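Local coordinates for N-methyltransferase (Streptoalloteichus sp. ATCC 53650, PDB 5BSZ), which probably transfers a methyl group from S-adenosylmethionine to the amino nitrogen of a nucleotide-linked trideoxysugar on the route to kedarcidin, at residues A[147-152]-A[185-190]. Numbering follows the deposited sequence.
With THM (thymidine), chain G.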
ATOM      1  N   ASP A 147      -3.572 -35.204  -5.763  1.00 18.51           N
ATOM      2  CA  ASP A 147      -3.051 -34.395  -6.845  1.00 16.87           C
ATOM      3  C   ASP A 147      -1.950 -33.528  -6.213  1.00 14.71           C
ATOM      4  O   ASP A 147      -2.233 -32.519  -5.566  1.00 16.47           O
ATOM      5  CB  ASP A 147      -4.158 -33.517  -7.446  1.00 14.84           C
ATOM      6  CG  ASP A 147      -3.676 -32.648  -8.626  1.00 18.15           C
ATOM      7  OD1 ASP A 147      -2.541 -32.880  -9.134  1.00 16.88           O
ATOM      8  OD2 ASP A 147      -4.428 -31.705  -9.010  1.00 15.26           O
ATOM      9  N   PRO A 148      -0.701 -33.985  -6.306  1.00 16.31           N
ATOM     10  CA  PRO A 148       0.398 -33.378  -5.583  1.00 15.92           C
ATOM     11  C   PRO A 148       0.726 -32.004  -6.141  1.00 13.05           C
ATOM     12  O   PRO A 148       0.325 -31.670  -7.258  1.00 14.70           O
ATOM     13  CB  PRO A 148       1.562 -34.360  -5.830  1.00 16.00           C
ATOM     14  CG  PRO A 148       1.305 -34.811  -7.214  1.00 19.45           C
ATOM     15  CD  PRO A 148      -0.203 -34.954  -7.297  1.00 18.89           C
ATOM     16  N   TRP A 149       1.396 -31.192  -5.338  1.00 13.93           N
ATOM     17  CA  TRP A 149       2.041 -29.976  -5.873  1.00 13.24           C
ATOM     18  C   TRP A 149       3.360 -30.441  -6.504  1.00 18.92           C
ATOM     19  O   TRP A 149       3.689 -31.666  -6.458  1.00 14.84           O
ATOM     20  CB  TRP A 149       2.265 -28.980  -4.722  1.00 13.39           C
ATOM     21  CG  TRP A 149       2.886 -27.668  -5.142  1.00 12.65           C
ATOM     22  CD1 TRP A 149       4.049 -27.145  -4.655  1.00 15.12           C
ATOM     23  CD2 TRP A 149       2.434 -26.742  -6.143  1.00 14.19           C
ATOM     24  NE1 TRP A 149       4.332 -25.968  -5.272  1.00 15.00           N
ATOM     25  CE2 TRP A 149       3.365 -25.699  -6.202  1.00 13.13           C
ATOM     26  CE3 TRP A 149       1.328 -26.682  -6.981  1.00 15.00           C
ATOM     27  CZ2 TRP A 149       3.231 -24.616  -7.074  1.00 15.95           C
ATOM     28  CZ3 TRP A 149       1.187 -25.589  -7.832  1.00 16.06           C
ATOM     29  CH2 TRP A 149       2.155 -24.586  -7.896  1.00 15.83           C
ATOM     30  N   TRP A 150       4.052 -29.492  -7.149  1.00 18.21           N
ATOM     31  CA  TRP A 150       5.367 -29.722  -7.746  1.00 17.30           C
ATOM     32  C   TRP A 150       6.421 -30.181  -6.758  1.00 16.49           C
ATOM     33  O   TRP A 150       6.294 -29.982  -5.549  1.00 17.90           O
ATOM     34  CB  TRP A 150       5.833 -28.529  -8.611  1.00 17.77           C
ATOM     35  CG  TRP A 150       4.809 -28.144  -9.640  1.00 17.92           C
ATOM     36  CD1 TRP A 150       3.899 -27.094  -9.567  1.00 17.32           C
ATOM     37  CD2 TRP A 150       4.513 -28.827 -10.861  1.00 21.34           C
ATOM     38  NE1 TRP A 150       3.072 -27.084 -10.694  1.00 16.66           N
ATOM     39  CE2 TRP A 150       3.445 -28.128 -11.504  1.00 19.39           C
ATOM     40  CE3 TRP A 150       5.057 -29.958 -11.502  1.00 25.86           C
ATOM     41  CZ2 TRP A 150       2.908 -28.558 -12.727  1.00 22.01           C
ATOM     42  CZ3 TRP A 150       4.538 -30.353 -12.736  1.00 22.71           C
ATOM     43  CH2 TRP A 150       3.485 -29.658 -13.332  1.00 22.89           C
ATOM     44  N   SER A 151       7.436 -30.879  -7.299  1.00 20.06           N
ATOM     45  CA  SER A 151       8.574 -31.380  -6.531  1.00 17.55           C
ATOM     46  C   SER A 151       9.758 -30.445  -6.751  1.00 18.23           C
ATOM     47  O   SER A 151       9.758 -29.668  -7.698  1.00 17.49           O
ATOM     48  CB  SER A 151       8.920 -32.779  -7.096  1.00 21.05           C
ATOM     49  OG  SER A 151       7.951 -33.728  -6.619  1.00 27.24           O
ATOM     50  N   PRO A 152      10.824 -30.585  -5.958  1.00 17.30           N
ATOM     51  CA  PRO A 152      11.985 -29.736  -6.258  1.00 22.00           C
ATOM     52  C   PRO A 152      12.442 -29.846  -7.692  1.00 23.24           C
ATOM     53  O   PRO A 152      12.776 -28.805  -8.258  1.00 21.64           O
ATOM     54  CB  PRO A 152      13.046 -30.258  -5.292  1.00 17.05           C
ATOM     55  CG  PRO A 152      12.245 -30.671  -4.130  1.00 19.60           C
ATOM     56  CD  PRO A 152      11.012 -31.298  -4.693  1.00 17.92           C
ATOM     57  N   SER A 185       7.828 -23.209  -2.621  1.00 17.96           N
ATOM     58  CA  SER A 185       7.505 -22.237  -3.675  1.00 14.37           C
ATOM     59  C   SER A 185       6.621 -21.140  -3.035  1.00 17.09           C
ATOM     60  O   SER A 185       5.744 -21.418  -2.224  1.00 14.88           O
ATOM     61  CB  SER A 185       6.838 -22.884  -4.868  1.00 14.21           C
ATOM     62  OG  SER A 185       5.638 -23.600  -4.539  1.00 13.82           O
ATOM     63  N   ARG A 186       6.978 -19.895  -3.292  1.00 17.46           N
ATOM     64  CA  ARG A 186       6.292 -18.740  -2.780  1.00 16.32           C
ATOM     65  C   ARG A 186       5.552 -18.048  -3.884  1.00 16.62           C
ATOM     66  O   ARG A 186       6.120 -17.673  -4.926  1.00 16.66           O
ATOM     67  CB  ARG A 186       7.287 -17.783  -2.138  1.00 18.44           C
ATOM     68  CG  ARG A 186       6.656 -16.521  -1.584  1.00 15.55           C
ATOM     69  CD  ARG A 186       7.547 -15.934  -0.495  1.00 18.70           C
ATOM     70  NE  ARG A 186       7.540 -16.748   0.728  1.00 16.04           N
ATOM     71  CZ  ARG A 186       8.228 -16.466   1.811  1.00 14.90           C
ATOM     72  NH1 ARG A 186       8.995 -15.385   1.841  1.00 17.03           N
ATOM     73  NH2 ARG A 186       8.087 -17.192   2.895  1.00 14.53           N
ATOM     74  N   HIS A 187       4.257 -17.909  -3.669  1.00 16.63           N
ATOM     75  CA  HIS A 187       3.325 -17.445  -4.698  1.00 16.36           C
ATOM     76  C   HIS A 187       2.753 -16.074  -4.351  1.00 18.68           C
ATOM     77  O   HIS A 187       2.135 -15.869  -3.287  1.00 14.39           O
ATOM     78  CB  HIS A 187       2.184 -18.494  -4.860  1.00 18.35           C
ATOM     79  CG  HIS A 187       2.712 -19.808  -5.308  1.00 21.03           C
ATOM     80  ND1 HIS A 187       2.712 -20.196  -6.633  1.00 23.14           N
ATOM     81  CD2 HIS A 187       3.335 -20.796  -4.621  1.00 23.83           C
ATOM     82  CE1 HIS A 187       3.318 -21.366  -6.740  1.00 26.83           C
ATOM     83  NE2 HIS A 187       3.713 -21.747  -5.536  1.00 22.55           N
ATOM     84  N   GLU A 188       2.996 -15.095  -5.216  1.00 16.28           N
ATOM     85  CA  GLU A 188       2.411 -13.754  -5.002  1.00 18.46           C
ATOM     86  C   GLU A 188       1.314 -13.488  -6.012  1.00 21.76           C
ATOM     87  O   GLU A 188       1.532 -13.701  -7.221  1.00 23.56           O
ATOM     88  CB  GLU A 188       3.453 -12.714  -5.244  1.00 20.75           C
ATOM     89  CG  GLU A 188       4.563 -12.653  -4.276  1.00 22.70           C
ATOM     90  CD  GLU A 188       5.743 -11.866  -4.809  1.00 27.05           C
ATOM     91  OE1 GLU A 188       6.465 -12.376  -5.707  1.00 23.04           O
ATOM     92  OE2 GLU A 188       5.954 -10.747  -4.298  1.00 24.61           O
ATOM     93  N   ALA A 189       0.148 -13.053  -5.545  1.00 18.11           N
ATOM     94  CA  ALA A 189      -0.974 -12.719  -6.425  1.00 19.44           C
ATOM     95  C   ALA A 189      -1.435 -11.290  -6.070  1.00 24.23           C
ATOM     96  O   ALA A 189      -1.650 -10.996  -4.908  1.00 21.10           O
ATOM     97  CB  ALA A 189      -2.150 -13.677  -6.200  1.00 18.74           C
ATOM     98  N   HIS A 190      -1.548 -10.416  -7.066  1.00 20.88           N
ATOM     99  CA  HIS A 190      -2.069  -9.057  -6.883  1.00 19.47           C
ATOM    100  C   HIS A 190      -3.261  -8.915  -7.799  1.00 21.75           C
ATOM    101  O   HIS A 190      -3.273  -9.429  -8.931  1.00 22.13           O
ATOM    102  CB  HIS A 190      -1.030  -7.991  -7.215  1.00 18.84           C
ATOM    103  CG  HIS A 190       0.082  -7.906  -6.226  1.00 21.73           C
ATOM    104  ND1 HIS A 190       0.290  -6.799  -5.422  1.00 20.72           N
ATOM    105  CD2 HIS A 190       1.041  -8.804  -5.891  1.00 20.94           C
ATOM    106  CE1 HIS A 190       1.353  -7.008  -4.668  1.00 23.58           C
ATOM    107  NE2 HIS A 190       1.820  -8.217  -4.929  1.00 20.45           N
TER
HETATM  108  O5' THM G 306       0.215 -22.801 -12.389  1.00 59.63           O
HETATM  109  C5' THM G 306       1.434 -22.031 -12.426  1.00 54.59           C
HETATM  110  C4' THM G 306       2.482 -22.595 -11.460  1.00 39.91           C
HETATM  111  O4' THM G 306       2.779 -23.863 -12.048  1.00 47.64           O
HETATM  112  C3' THM G 306       3.837 -21.839 -11.357  1.00 37.92           C
HETATM  113  O3' THM G 306       4.144 -21.453 -10.000  1.00 27.46           O
HETATM  114  C2' THM G 306       4.942 -22.758 -11.916  1.00 44.49           C
HETATM  115  C1' THM G 306       4.189 -24.097 -11.992  1.00 39.06           C
HETATM  116  N1  THM G 306       4.522 -25.115 -13.002  1.00 38.77           N
HETATM  117  C2  THM G 306       5.644 -25.857 -12.589  1.00 27.99           C
HETATM  118  O2  THM G 306       6.173 -25.485 -11.531  1.00 25.39           O
HETATM  119  N3  THM G 306       6.146 -26.874 -13.285  1.00 33.09           N
HETATM  120  C4  THM G 306       5.560 -27.280 -14.411  1.00 32.94           C
HETATM  121  O4  THM G 306       6.031 -28.269 -15.063  1.00 41.89           O
HETATM  122  C5  THM G 306       4.365 -26.532 -14.853  1.00 32.72           C
HETATM  123  C5M THM G 306       3.768 -27.035 -16.142  1.00 46.53           C
HETATM  124  C6  THM G 306       3.857 -25.470 -14.113  1.00 31.76           C
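The hydroxyl OG of S185 is gripped by two rings. W149 NE1 donates a hydrogen bond to S185 OG at 2.8 Å. The bond is bent, with an N-H...O angle of 143°, and OG is tilted out of the indole plane. H187 NE2 lies 2.9 Å from S185 OG in a second hydrogen bond, and here OG lies in the imidazole plane at the ring edge. OG reaches both rings because it stands between the backbone N and the carbonyl carbon of S185. The rings of W149 and H187 also touch: W149 CZ2 lies 3.3 Å from H187 CE1. Their planes meet obliquely, at 72°. The indole meets the strand because CG of W149 is anti to the backbone N (chi1 -178°). The contact joins the loop after strand 143-146, part of the Rossmann-like methyltransferase sheet, to strand 184-195 of the antiparallel sheet that stands apart from it. Thymidine binds at this junction. W150 CD1 lies over one face of the W149 indole, near its rim, 3.3 Å above the plane. The W150 indole in turn carries the thymine base over one face, with N3 of thymidine over its centre, 3.4 Å above the ring plane. R238 makes a cation-pi contact with W150. H187 CE1 comes within 3.4 Å of the sugar oxygen O3' of thymidine, which lies near the imidazole plane. S178 and R237 hydrogen-bond to the nucleoside.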